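Local atomic coordinates of beta-lactamase Mb2281c (Mycobacterium bovis, PDB entry 3I7J), a protein that probably hydrolyses amide or ester bonds by way of an acylated serine, as a member of the serine beta-lactamase and penicillin-binding-protein family. Residues C218-T223 with V236-D241; V12-A17 with L247-F252; V72-A77 with V180-L185; L131-T136 with V153-V158. All coordinates share one frame; numbering follows the deposited sequence.

Interaction 1 of 4, residues C218-T223 with V236-D241; sequences CNSTRT and VDPKAD
The carboxylate of D237 reaches out from the end of strand 232-237 and is clasped by the loop 218-223. Its CG stands anti to the backbone N (chi1 -171°), which carries the acid across to S220 and T223. CB of D237 lies 3.7 Å from OG1 of T223. OD1 of D237 stays mostly with its own turn: the backbone N of K239 and of A240 both donate to it, an Asx motif, and OG of S220 adds a bond of 2.8 Å from above the carboxylate plane. OD2 of D237 faces the loop, taking an almost straight bond (170°) of 2.8 Å from the backbone N of S220. A water shared with the carbonyl O of C218 gives that oxygen another. A serine suits this place because its hydroxyl is short enough to reach OD1 beside its own backbone. The loop is itself folded as a type I turn from S220 to T223, where OG1 of T223 donates to O of S220. On the outer side P238 CB lies 3.4 Å from NH2 of R222, over one face of the guanidinium, and the CB of K239 packs on S220. With several donors turned on a buried carboxylate, D237 is probably held ionised, its charge stabilised by them.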
loop_
_atom_site.group_PDB
_atom_site.type_symbol
_atom_site.label_atom_id
_atom_site.label_comp_id
_atom_site.label_asym_id
_atom_site.label_seq_id
_atom_site.Cartn_x
_atom_site.Cartn_y
_atom_site.Cartn_z
ATOM N N CYS A 218 -5.377 -11.454 14.362
ATOM C CA CYS A 218 -6.743 -11.762 13.987
ATOM C C CYS A 218 -7.148 -11.254 12.598
ATOM O O CYS A 218 -8.254 -11.532 12.126
ATOM C CB CYS A 218 -7.698 -11.242 15.064
ATOM S SG CYS A 218 -7.501 -12.100 16.660
ATOM N N ASN A 219 -6.263 -10.514 11.939
ATOM C CA ASN A 219 -6.569 -10.044 10.594
ATOM C C ASN A 219 -6.690 -11.292 9.726
ATOM O O ASN A 219 -5.980 -12.269 9.947
ATOM C CB ASN A 219 -5.450 -9.129 10.073
ATOM C CG ASN A 219 -5.676 -7.665 10.443
ATOM O OD1 ASN A 219 -6.655 -7.049 10.009
ATOM N ND2 ASN A 219 -4.784 -7.107 11.251
ATOM N N SER A 220 -7.603 -11.280 8.759
ATOM C CA SER A 220 -7.782 -12.449 7.895
ATOM C C SER A 220 -6.620 -12.547 6.915
ATOM O O SER A 220 -5.904 -11.566 6.696
ATOM C CB SER A 220 -9.075 -12.334 7.097
ATOM O OG SER A 220 -8.942 -11.315 6.129
ATOM N N THR A 221 -6.447 -13.724 6.316
ATOM C CA THR A 221 -5.377 -13.938 5.347
ATOM C C THR A 221 -5.566 -13.070 4.100
ATOM O O THR A 221 -4.620 -12.848 3.347
ATOM C CB THR A 221 -5.295 -15.435 4.901
ATOM O OG1 THR A 221 -6.582 -15.869 4.443
ATOM C CG2 THR A 221 -4.836 -16.326 6.053
ATOM N N ARG A 222 -6.780 -12.567 3.885
ATOM C CA ARG A 222 -7.054 -11.718 2.718
ATOM C C ARG A 222 -6.730 -10.238 2.948
ATOM O O ARG A 222 -6.851 -9.417 2.037
ATOM C CB ARG A 222 -8.518 -11.856 2.304
ATOM C CG ARG A 222 -8.892 -13.232 1.779
ATOM C CD ARG A 222 -10.400 -13.366 1.726
ATOM N NE ARG A 222 -11.024 -12.353 0.874
ATOM C CZ ARG A 222 -12.296 -11.984 0.980
ATOM N NH1 ARG A 222 -13.064 -12.544 1.907
ATOM N NH2 ARG A 222 -12.797 -11.065 0.162
ATOM N N THR A 223 -6.336 -9.908 4.171
ATOM C CA THR A 223 -5.977 -8.540 4.521
ATOM C C THR A 223 -4.865 -8.067 3.574
ATOM O O THR A 223 -3.943 -8.821 3.276
ATOM C CB THR A 223 -5.484 -8.471 5.986
ATOM O OG1 THR A 223 -6.511 -8.977 6.852
ATOM C CG2 THR A 223 -5.154 -7.024 6.385
ATOM N N VAL A 236 -6.544 -3.223 4.995
ATOM C CA VAL A 236 -7.960 -3.337 4.696
ATOM C C VAL A 236 -8.237 -4.818 4.831
ATOM O O VAL A 236 -7.568 -5.630 4.201
ATOM C CB VAL A 236 -8.242 -2.905 3.240
ATOM C CG1 VAL A 236 -9.736 -2.909 2.961
ATOM C CG2 VAL A 236 -7.644 -1.526 2.989
ATOM N N ASP A 237 -9.205 -5.181 5.660
ATOM C CA ASP A 237 -9.520 -6.589 5.843
ATOM C C ASP A 237 -10.888 -6.836 5.207
ATOM O O ASP A 237 -11.907 -6.448 5.764
ATOM C CB ASP A 237 -9.545 -6.910 7.342
ATOM C CG ASP A 237 -9.651 -8.391 7.619
ATOM O OD1 ASP A 237 -10.385 -9.077 6.874
ATOM O OD2 ASP A 237 -9.016 -8.864 8.591
ATOM N N PRO A 238 -10.925 -7.479 4.026
ATOM C CA PRO A 238 -12.184 -7.763 3.323
ATOM C C PRO A 238 -13.131 -8.687 4.079
ATOM O O PRO A 238 -14.335 -8.672 3.835
ATOM C CB PRO A 238 -11.726 -8.401 2.012
ATOM C CG PRO A 238 -10.318 -7.944 1.852
ATOM C CD PRO A 238 -9.779 -7.987 3.254
ATOM N N LYS A 239 -12.589 -9.503 4.976
ATOM C CA LYS A 239 -13.420 -10.424 5.738
ATOM C C LYS A 239 -14.111 -9.676 6.869
ATOM O O LYS A 239 -15.306 -9.858 7.108
ATOM C CB LYS A 239 -12.582 -11.579 6.303
ATOM C CG LYS A 239 -13.409 -12.652 7.011
ATOM C CD LYS A 239 -12.553 -13.792 7.553
ATOM C CE LYS A 239 -11.910 -14.622 6.438
ATOM N NZ LYS A 239 -12.885 -15.426 5.649
ATOM N N ALA A 240 -13.359 -8.827 7.560
ATOM C CA ALA A 240 -13.926 -8.049 8.654
ATOM C C ALA A 240 -14.630 -6.845 8.054
ATOM O O ALA A 240 -15.471 -6.216 8.699
ATOM C CB ALA A 240 -12.824 -7.589 9.600
ATOM N N ASP A 241 -14.293 -6.554 6.799
ATOM C CA ASP A 241 -14.846 -5.408 6.078
ATOM C C ASP A 241 -14.507 -4.177 6.918
ATOM O O ASP A 241 -15.376 -3.374 7.257
ATOM C CB ASP A 241 -16.369 -5.549 5.914
ATOM C CG ASP A 241 -16.905 -4.806 4.695
ATOM O OD1 ASP A 241 -16.117 -4.512 3.769
ATOM O OD2 ASP A 241 -18.125 -4.530 4.643
HETATM O O HOH W 1 -10.624 -10.113 10.401
#

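Interaction 2 of 4, residues V12-A17 with L247-F252; sequences VPAAAA and LTARDF
Segments 12-17 and 247-252 run antiparallel, A16 and L247 forming a hydrogen-bonded pair and A15 and T248 the non-hydrogen-bonded pair beside it. A16 N donates to L247 O (2.8 Å), L247 N returns the bond to A16 O at 176°, and A249 N reaches A14 O just past the regular strands. On one face the small methyl of A15 leaves room for T248, its CB meeting CG2 of T248 at 3.8 Å; on the other, A16 and L247 are buried beneath V153 and F36. T248 places OG1 between its backbone N and carbonyl carbon (chi1 82°), where it accepts from R250 N as an ST turn and is also hydrogen-bonded with O of G231. Where the strands end, apolar contacts take over. P13 sets CB 4.1 Å from CB of A249, while CG1 of V12 lies 3.9 Å from CB of R250. The arginine runs on extended past V12, its NH1 bonded to P11 O and its cation against W255. Pairing a strand near the N-terminus with one near the C-terminus inside a single antiparallel sheet is characteristic of the serine beta-lactamase fold, where both ends of the chain build the alpha/beta domain.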
loop_
_atom_site.group_PDB
_atom_site.type_symbol
_atom_site.label_atom_id
_atom_site.label_comp_id
_atom_site.label_asym_id
_atom_site.label_seq_id
_atom_site.Cartn_x
_atom_site.Cartn_y
_atom_site.Cartn_z
ATOM N N VAL A 12 6.083 7.805 20.450
ATOM C CA VAL A 12 6.297 8.517 19.196
ATOM C C VAL A 12 6.039 10.013 19.410
ATOM O O VAL A 12 5.235 10.390 20.252
ATOM C CB VAL A 12 5.334 8.006 18.103
ATOM C CG1 VAL A 12 5.476 6.503 17.950
ATOM C CG2 VAL A 12 3.902 8.378 18.465
ATOM N N PRO A 13 6.718 10.881 18.643
ATOM C CA PRO A 13 6.555 12.338 18.757
ATOM C C PRO A 13 5.131 12.800 18.435
ATOM O O PRO A 13 4.674 13.827 18.934
ATOM C CB PRO A 13 7.578 12.877 17.758
ATOM C CG PRO A 13 8.641 11.810 17.745
ATOM C CD PRO A 13 7.804 10.551 17.702
ATOM N N ALA A 14 4.443 12.037 17.591
ATOM C CA ALA A 14 3.072 12.352 17.195
ATOM C C ALA A 14 2.487 11.208 16.374
ATOM O O ALA A 14 3.210 10.496 15.666
ATOM C CB ALA A 14 3.035 13.644 16.376
ATOM N N ALA A 15 1.174 11.039 16.470
ATOM C CA ALA A 15 0.482 9.988 15.735
ATOM C C ALA A 15 -0.973 10.354 15.495
ATOM O O ALA A 15 -1.529 11.196 16.193
ATOM C CB ALA A 15 0.570 8.665 16.501
ATOM N N ALA A 16 -1.573 9.727 14.489
ATOM C CA ALA A 16 -2.972 9.949 14.146
ATOM C C ALA A 16 -3.476 8.659 13.506
ATOM O O ALA A 16 -2.720 7.942 12.848
ATOM C CB ALA A 16 -3.107 11.119 13.180
ATOM N N ALA A 17 -4.750 8.356 13.703
ATOM C CA ALA A 17 -5.290 7.135 13.149
ATOM C C ALA A 17 -6.781 7.220 12.909
ATOM O O ALA A 17 -7.459 8.114 13.420
ATOM C CB ALA A 17 -4.983 5.965 14.073
ATOM N N LEU A 247 -0.631 6.642 11.175
ATOM C CA LEU A 247 0.515 7.451 10.766
ATOM C C LEU A 247 1.166 8.060 12.006
ATOM O O LEU A 247 0.486 8.687 12.827
ATOM C CB LEU A 247 0.079 8.572 9.815
ATOM C CG LEU A 247 -0.547 8.179 8.469
ATOM C CD1 LEU A 247 -0.898 9.447 7.697
ATOM C CD2 LEU A 247 0.414 7.310 7.663
ATOM N N THR A 248 2.474 7.856 12.142
ATOM C CA THR A 248 3.236 8.388 13.268
ATOM C C THR A 248 4.478 9.116 12.771
ATOM O O THR A 248 4.902 8.953 11.620
ATOM C CB THR A 248 3.719 7.285 14.233
ATOM O OG1 THR A 248 4.917 6.680 13.722
ATOM C CG2 THR A 248 2.648 6.222 14.413
ATOM N N ALA A 249 5.055 9.919 13.660
ATOM C CA ALA A 249 6.249 10.694 13.359
ATOM C C ALA A 249 7.516 10.002 13.860
ATOM O O ALA A 249 8.478 10.660 14.253
ATOM C CB ALA A 249 6.131 12.083 13.981
ATOM N N ARG A 250 7.510 8.675 13.860
ATOM C CA ARG A 250 8.680 7.915 14.285
ATOM C C ARG A 250 8.932 6.782 13.298
ATOM O O ARG A 250 8.038 5.984 13.016
ATOM C CB ARG A 250 8.485 7.333 15.686
ATOM C CG ARG A 250 9.745 6.672 16.231
ATOM C CD ARG A 250 9.553 6.107 17.634
ATOM N NE ARG A 250 10.769 5.459 18.108
ATOM C CZ ARG A 250 10.876 4.808 19.261
ATOM N NH1 ARG A 250 9.834 4.711 20.076
ATOM N NH2 ARG A 250 12.029 4.247 19.600
ATOM N N ASP A 251 10.151 6.717 12.777
ATOM C CA ASP A 251 10.502 5.685 11.819
ATOM C C ASP A 251 10.292 4.290 12.396
ATOM O O ASP A 251 10.447 4.077 13.596
ATOM C CB ASP A 251 11.958 5.843 11.363
ATOM C CG ASP A 251 12.191 7.120 10.578
ATOM O OD1 ASP A 251 11.244 7.615 9.929
ATOM O OD2 ASP A 251 13.330 7.634 10.594
ATOM N N PHE A 252 9.926 3.352 11.526
ATOM C CA PHE A 252 9.687 1.962 11.902
ATOM C C PHE A 252 10.869 1.396 12.679
ATOM O O PHE A 252 12.017 1.700 12.367
ATOM C CB PHE A 252 9.476 1.125 10.645
ATOM C CG PHE A 252 9.223 -0.325 10.918
ATOM C CD1 PHE A 252 7.991 -0.748 11.385
ATOM C CD2 PHE A 252 10.211 -1.274 10.702
ATOM C CE1 PHE A 252 7.747 -2.101 11.632
ATOM C CE2 PHE A 252 9.975 -2.631 10.947
ATOM C CZ PHE A 252 8.744 -3.038 11.410
#

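Interaction 3 of 4, residues V72-A77 with V180-L185; sequences VRHLLA and VQFPGL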
loop_
_atom_site.group_PDB
_atom_site.type_symbol
_atom_site.label_atom_id
_atom_site.label_comp_id
_atom_site.label_asym_id
_atom_site.label_seq_id
_atom_site.Cartn_x
_atom_site.Cartn_y
_atom_site.Cartn_z
ATOM N N VAL A 72 4.131 -4.765 -16.721
ATOM C CA VAL A 72 3.561 -3.891 -15.713
ATOM C C VAL A 72 3.161 -4.733 -14.486
ATOM O O VAL A 72 3.426 -4.336 -13.349
ATOM C CB VAL A 72 2.341 -3.115 -16.304
ATOM C CG1 VAL A 72 1.516 -2.462 -15.204
ATOM C CG2 VAL A 72 2.857 -2.031 -17.265
ATOM N N ARG A 73 2.566 -5.906 -14.714
ATOM C CA ARG A 73 2.153 -6.785 -13.617
ATOM C C ARG A 73 3.326 -7.221 -12.731
ATOM O O ARG A 73 3.167 -7.329 -11.515
ATOM C CB ARG A 73 1.446 -8.043 -14.144
ATOM C CG ARG A 73 0.789 -8.891 -13.042
ATOM C CD ARG A 73 0.512 -10.321 -13.506
ATOM N NE ARG A 73 -0.254 -10.342 -14.746
ATOM C CZ ARG A 73 -1.571 -10.191 -14.819
ATOM N NH1 ARG A 73 -2.285 -10.015 -13.712
ATOM N NH2 ARG A 73 -2.172 -10.199 -16.003
ATOM N N HIS A 74 4.488 -7.490 -13.334
ATOM C CA HIS A 74 5.666 -7.903 -12.566
ATOM C C HIS A 74 6.148 -6.746 -11.707
ATOM O O HIS A 74 6.621 -6.942 -10.586
ATOM C CB HIS A 74 6.840 -8.322 -13.467
ATOM C CG HIS A 74 6.592 -9.555 -14.278
ATOM N ND1 HIS A 74 5.841 -9.546 -15.434
ATOM C CD2 HIS A 74 7.042 -10.826 -14.133
ATOM C CE1 HIS A 74 5.842 -10.756 -15.970
ATOM N NE2 HIS A 74 6.564 -11.549 -15.198
ATOM N N LEU A 75 6.058 -5.534 -12.242
ATOM C CA LEU A 75 6.501 -4.369 -11.493
ATOM C C LEU A 75 5.610 -4.138 -10.278
ATOM O O LEU A 75 6.104 -3.879 -9.179
ATOM C CB LEU A 75 6.519 -3.140 -12.394
ATOM C CG LEU A 75 7.495 -3.288 -13.565
ATOM C CD1 LEU A 75 7.337 -2.093 -14.507
ATOM C CD2 LEU A 75 8.929 -3.361 -13.030
ATOM N N LEU A 76 4.300 -4.256 -10.476
ATOM C CA LEU A 76 3.329 -4.065 -9.402
ATOM C C LEU A 76 3.446 -5.109 -8.295
ATOM O O LEU A 76 3.248 -4.801 -7.115
ATOM C CB LEU A 76 1.911 -4.102 -9.983
ATOM C CG LEU A 76 1.453 -2.857 -10.755
ATOM C CD1 LEU A 76 0.216 -3.158 -11.597
ATOM C CD2 LEU A 76 1.168 -1.750 -9.760
ATOM N N ALA A 77 3.772 -6.339 -8.684
ATOM C CA ALA A 77 3.885 -7.452 -7.748
ATOM C C ALA A 77 5.309 -7.744 -7.263
ATOM O O ALA A 77 5.530 -8.718 -6.546
ATOM C CB ALA A 77 3.289 -8.714 -8.377
ATOM N N VAL A 180 -3.428 -12.677 -4.982
ATOM C CA VAL A 180 -2.010 -12.935 -5.097
ATOM C C VAL A 180 -1.585 -13.131 -6.551
ATOM O O VAL A 180 -2.157 -13.925 -7.296
ATOM C CB VAL A 180 -1.578 -14.160 -4.230
ATOM C CG1 VAL A 180 -2.385 -15.386 -4.605
ATOM C CG2 VAL A 180 -0.081 -14.418 -4.408
ATOM N N GLN A 181 -0.579 -12.358 -6.935
ATOM C CA GLN A 181 -0.017 -12.366 -8.271
ATOM C C GLN A 181 1.299 -13.136 -8.198
ATOM O O GLN A 181 2.129 -12.854 -7.333
ATOM C CB GLN A 181 0.242 -10.923 -8.694
ATOM C CG GLN A 181 -0.993 -10.025 -8.627
ATOM C CD GLN A 181 -1.992 -10.361 -9.714
ATOM O OE1 GLN A 181 -1.616 -10.562 -10.861
ATOM N NE2 GLN A 181 -3.269 -10.408 -9.361
ATOM N N PHE A 182 1.496 -14.091 -9.103
ATOM C CA PHE A 182 2.711 -14.907 -9.092
ATOM C C PHE A 182 2.780 -15.617 -7.731
ATOM O O PHE A 182 3.692 -15.394 -6.940
ATOM C CB PHE A 182 3.950 -14.032 -9.286
ATOM C CG PHE A 182 3.945 -13.238 -10.563
ATOM C CD1 PHE A 182 4.281 -13.836 -11.783
ATOM C CD2 PHE A 182 3.600 -11.887 -10.546
ATOM C CE1 PHE A 182 4.273 -13.096 -12.975
ATOM C CE2 PHE A 182 3.586 -11.133 -11.722
ATOM C CZ PHE A 182 3.924 -11.736 -12.945
ATOM N N PRO A 183 1.796 -16.481 -7.440
ATOM C CA PRO A 183 1.728 -17.228 -6.181
ATOM C C PRO A 183 2.848 -18.249 -6.051
ATOM O O PRO A 183 3.419 -18.685 -7.051
ATOM C CB PRO A 183 0.364 -17.902 -6.267
ATOM C CG PRO A 183 0.263 -18.209 -7.732
ATOM C CD PRO A 183 0.694 -16.883 -8.335
ATOM N N GLY A 184 3.155 -18.625 -4.813
ATOM C CA GLY A 184 4.181 -19.620 -4.568
ATOM C C GLY A 184 5.572 -19.071 -4.351
ATOM O O GLY A 184 6.473 -19.821 -3.989
ATOM N N LEU A 185 5.751 -17.770 -4.559
ATOM C CA LEU A 185 7.059 -17.152 -4.390
ATOM C C LEU A 185 7.384 -16.767 -2.945
ATOM O O LEU A 185 6.579 -16.136 -2.253
ATOM C CB LEU A 185 7.168 -15.919 -5.292
ATOM C CG LEU A 185 6.985 -16.155 -6.796
ATOM C CD1 LEU A 185 7.106 -14.826 -7.525
ATOM C CD2 LEU A 185 8.039 -17.146 -7.315
#
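R73 and H74 of helix 72-76, together with A77, meet the aromatic ring of F182, while Q181 meets the arginine beside it. The phenyl ring points its far end at the imidazole: CZ of F182 stands 3.4 Å above the H74 plane, over its centre. The two planes lie 40° apart, with ring centroids of H74 and F182 4.5 Å from one another, an oblique pairing. H74 is fixed in rotation by ND1, which bonds OG1 of T71. At the rim of the phenyl ring CB of A77 touches CD2 of F182 at 3.9 Å, close to the ring plane; the small methyl fits against both this carbon and CB of Q181. R73 sends CG anti to the backbone N (chi1 -171°), which brings its methylenes obliquely against the phenyl ring, CD of R73 within 3.6 Å of CE2 of F182. The chain then bends at chi3 and turns the guanidinium steeply to that ring, at 70°, but nearly coplanar with the amide of Q181. NH1 of R73 donates in the guanidinium plane to OE1 of Q181, a bond of 3.0 Å. The other end of the amide, NE2, bonds O of T179, and R97 NH2 binds the carbonyl oxygens of both A77 and Q181, tying the two backbones together. An arginine thus serves twice, its aliphatic part against an aromatic ring and its charged head on a neutral carbonyl, whose oxygen the cation would probably polarise.

Interaction 4 of 4, residues L131-T136 with V153-V158; sequences LGMVTT and VADLAV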
loop_
_atom_site.group_PDB
_atom_site.type_symbol
_atom_site.label_atom_id
_atom_site.label_comp_id
_atom_site.label_asym_id
_atom_site.label_seq_id
_atom_site.Cartn_x
_atom_site.Cartn_y
_atom_site.Cartn_z
ATOM N N LEU A 131 -11.214 11.261 -5.496
ATOM C CA LEU A 131 -11.624 10.907 -4.135
ATOM C C LEU A 131 -11.604 12.086 -3.160
ATOM O O LEU A 131 -11.906 11.919 -1.980
ATOM C CB LEU A 131 -10.730 9.780 -3.599
ATOM C CG LEU A 131 -10.883 8.415 -4.292
ATOM C CD1 LEU A 131 -9.831 7.424 -3.815
ATOM C CD2 LEU A 131 -12.272 7.879 -4.017
ATOM N N GLY A 132 -11.242 13.270 -3.644
ATOM C CA GLY A 132 -11.196 14.433 -2.776
ATOM C C GLY A 132 -9.980 14.516 -1.868
ATOM O O GLY A 132 -10.028 15.188 -0.837
HETATM N N MSE A 133 -8.900 13.829 -2.235
HETATM C CA MSE A 133 -7.658 13.841 -1.459
HETATM C C MSE A 133 -6.836 15.083 -1.779
HETATM O O MSE A 133 -5.799 14.999 -2.442
HETATM C CB MSE A 133 -6.846 12.588 -1.780
HETATM C CG MSE A 133 -7.331 11.363 -1.025
HETATM SE SE MSE A 133 -6.919 9.632 -1.834
HETATM C CE MSE A 133 -8.601 8.805 -1.445
ATOM N N VAL A 134 -7.278 16.231 -1.277
ATOM C CA VAL A 134 -6.599 17.489 -1.567
ATOM C C VAL A 134 -5.338 17.816 -0.762
ATOM O O VAL A 134 -4.744 18.882 -0.927
ATOM C CB VAL A 134 -7.598 18.678 -1.476
ATOM C CG1 VAL A 134 -8.705 18.485 -2.503
ATOM C CG2 VAL A 134 -8.196 18.775 -0.074
ATOM N N THR A 135 -4.909 16.902 0.096
ATOM C CA THR A 135 -3.700 17.148 0.869
ATOM C C THR A 135 -2.754 15.957 0.706
ATOM O O THR A 135 -1.985 15.609 1.609
ATOM C CB THR A 135 -4.034 17.378 2.350
ATOM O OG1 THR A 135 -5.101 18.327 2.440
ATOM C CG2 THR A 135 -2.832 17.932 3.093
ATOM N N THR A 136 -2.832 15.333 -0.464
ATOM C CA THR A 136 -1.991 14.193 -0.799
ATOM C C THR A 136 -1.194 14.533 -2.048
ATOM O O THR A 136 -1.752 14.996 -3.040
ATOM C CB THR A 136 -2.825 12.937 -1.106
ATOM O OG1 THR A 136 -3.545 12.536 0.066
ATOM C CG2 THR A 136 -1.918 11.807 -1.549
ATOM N N VAL A 153 -4.202 11.531 7.571
ATOM C CA VAL A 153 -5.057 10.401 7.917
ATOM C C VAL A 153 -6.440 10.568 7.278
ATOM O O VAL A 153 -7.060 9.588 6.865
ATOM C CB VAL A 153 -5.198 10.237 9.450
ATOM C CG1 VAL A 153 -6.192 9.119 9.774
ATOM C CG2 VAL A 153 -3.839 9.899 10.048
ATOM N N ALA A 154 -6.914 11.809 7.186
ATOM C CA ALA A 154 -8.218 12.093 6.584
ATOM C C ALA A 154 -8.250 11.659 5.119
ATOM O O ALA A 154 -9.218 11.044 4.662
ATOM C CB ALA A 154 -8.533 13.587 6.686
ATOM N N ASP A 155 -7.198 12.006 4.380
ATOM C CA ASP A 155 -7.097 11.637 2.971
ATOM C C ASP A 155 -6.948 10.120 2.831
ATOM O O ASP A 155 -7.572 9.506 1.965
ATOM C CB ASP A 155 -5.894 12.324 2.309
ATOM C CG ASP A 155 -6.224 13.701 1.775
ATOM O OD1 ASP A 155 -7.288 14.250 2.147
ATOM O OD2 ASP A 155 -5.410 14.240 0.989
ATOM N N LEU A 156 -6.118 9.517 3.678
ATOM C CA LEU A 156 -5.924 8.076 3.604
ATOM C C LEU A 156 -7.187 7.338 4.004
ATOM O O LEU A 156 -7.437 6.225 3.539
ATOM C CB LEU A 156 -4.763 7.636 4.489
ATOM C CG LEU A 156 -3.372 7.997 3.985
ATOM C CD1 LEU A 156 -2.362 7.207 4.803
ATOM C CD2 LEU A 156 -3.222 7.645 2.499
ATOM N N ALA A 157 -7.982 7.964 4.869
ATOM C CA ALA A 157 -9.238 7.380 5.330
ATOM C C ALA A 157 -10.177 7.248 4.135
ATOM O O ALA A 157 -10.863 6.238 3.979
ATOM C CB ALA A 157 -9.866 8.271 6.396
ATOM N N VAL A 158 -10.200 8.286 3.302
ATOM C CA VAL A 158 -11.016 8.305 2.095
ATOM C C VAL A 158 -10.492 7.221 1.149
ATOM O O VAL A 158 -11.270 6.493 0.530
ATOM C CB VAL A 158 -10.927 9.683 1.387
ATOM C CG1 VAL A 158 -11.672 9.644 0.062
ATOM C CG2 VAL A 158 -11.508 10.772 2.288
HETATM O O HOH W 2 -7.259 16.852 2.562
#
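T135 and T136 meet D155 through hydrogen bonds that gather on one carboxylate oxygen, OD2. The backbone N of T135 gives a 2.9 Å bond to the syn lone pair of D155 OD2, and OG1 of T136 gives one of 2.7 Å to its anti lone pair, so both in-plane sites are taken. OD1 is reached through water, which donates to it and also pairs with OG1 of T135. An aspartate suits the place because its short side chain, leaving the helix toward the loop, can receive both a backbone and a hydroxyl donor; S151 OG in turn bonds OG1 of T136. The loop begins with G132, whose positive phi closes helix 119-131 in a Schellman motif, and M133 follows as the centre of an inverse gamma turn. These bends lead the chain from that helix to strand 137-138 and set it against helix 153-164. Apolar contacts complete the join. M133, a selenomethionine, runs antiparallel to the side chain of D155, CG of M133 lying 3.8 Å from CB of D155, then bends at chi3 to bring its CE 3.5 Å from CG1 of V158. CB of L131 touches CG1 of V158 at 3.8 Å; with CG1 anti to the backbone N (chi1 174°), V158 presents one branch to both residues.

Interactions 1 and 2 belong to the same antiparallel sheet, through its neighbouring strands 232-237 and 242-248, yet their centres lie about 23 Å apart and they do not touch. Interaction 4 does touch interaction 2: V153 and L156 of helix 153-164 pack on A16 and L247, joining a helix to the sheet in the apolar interior. Interaction 3 stands apart, its centre about 30 Å from that of interaction 2 and on the opposite side of the chain's centre. Interactions 1, 2 and 4 mix buried with exposed residues; interaction 3 has buried and partly exposed ones. Interactions 1 and 4 anchor loops by a buried aspartate, interaction 2 relies on strand backbone bonds, and interaction 3 combines aromatic contacts with one arginine-amide bond.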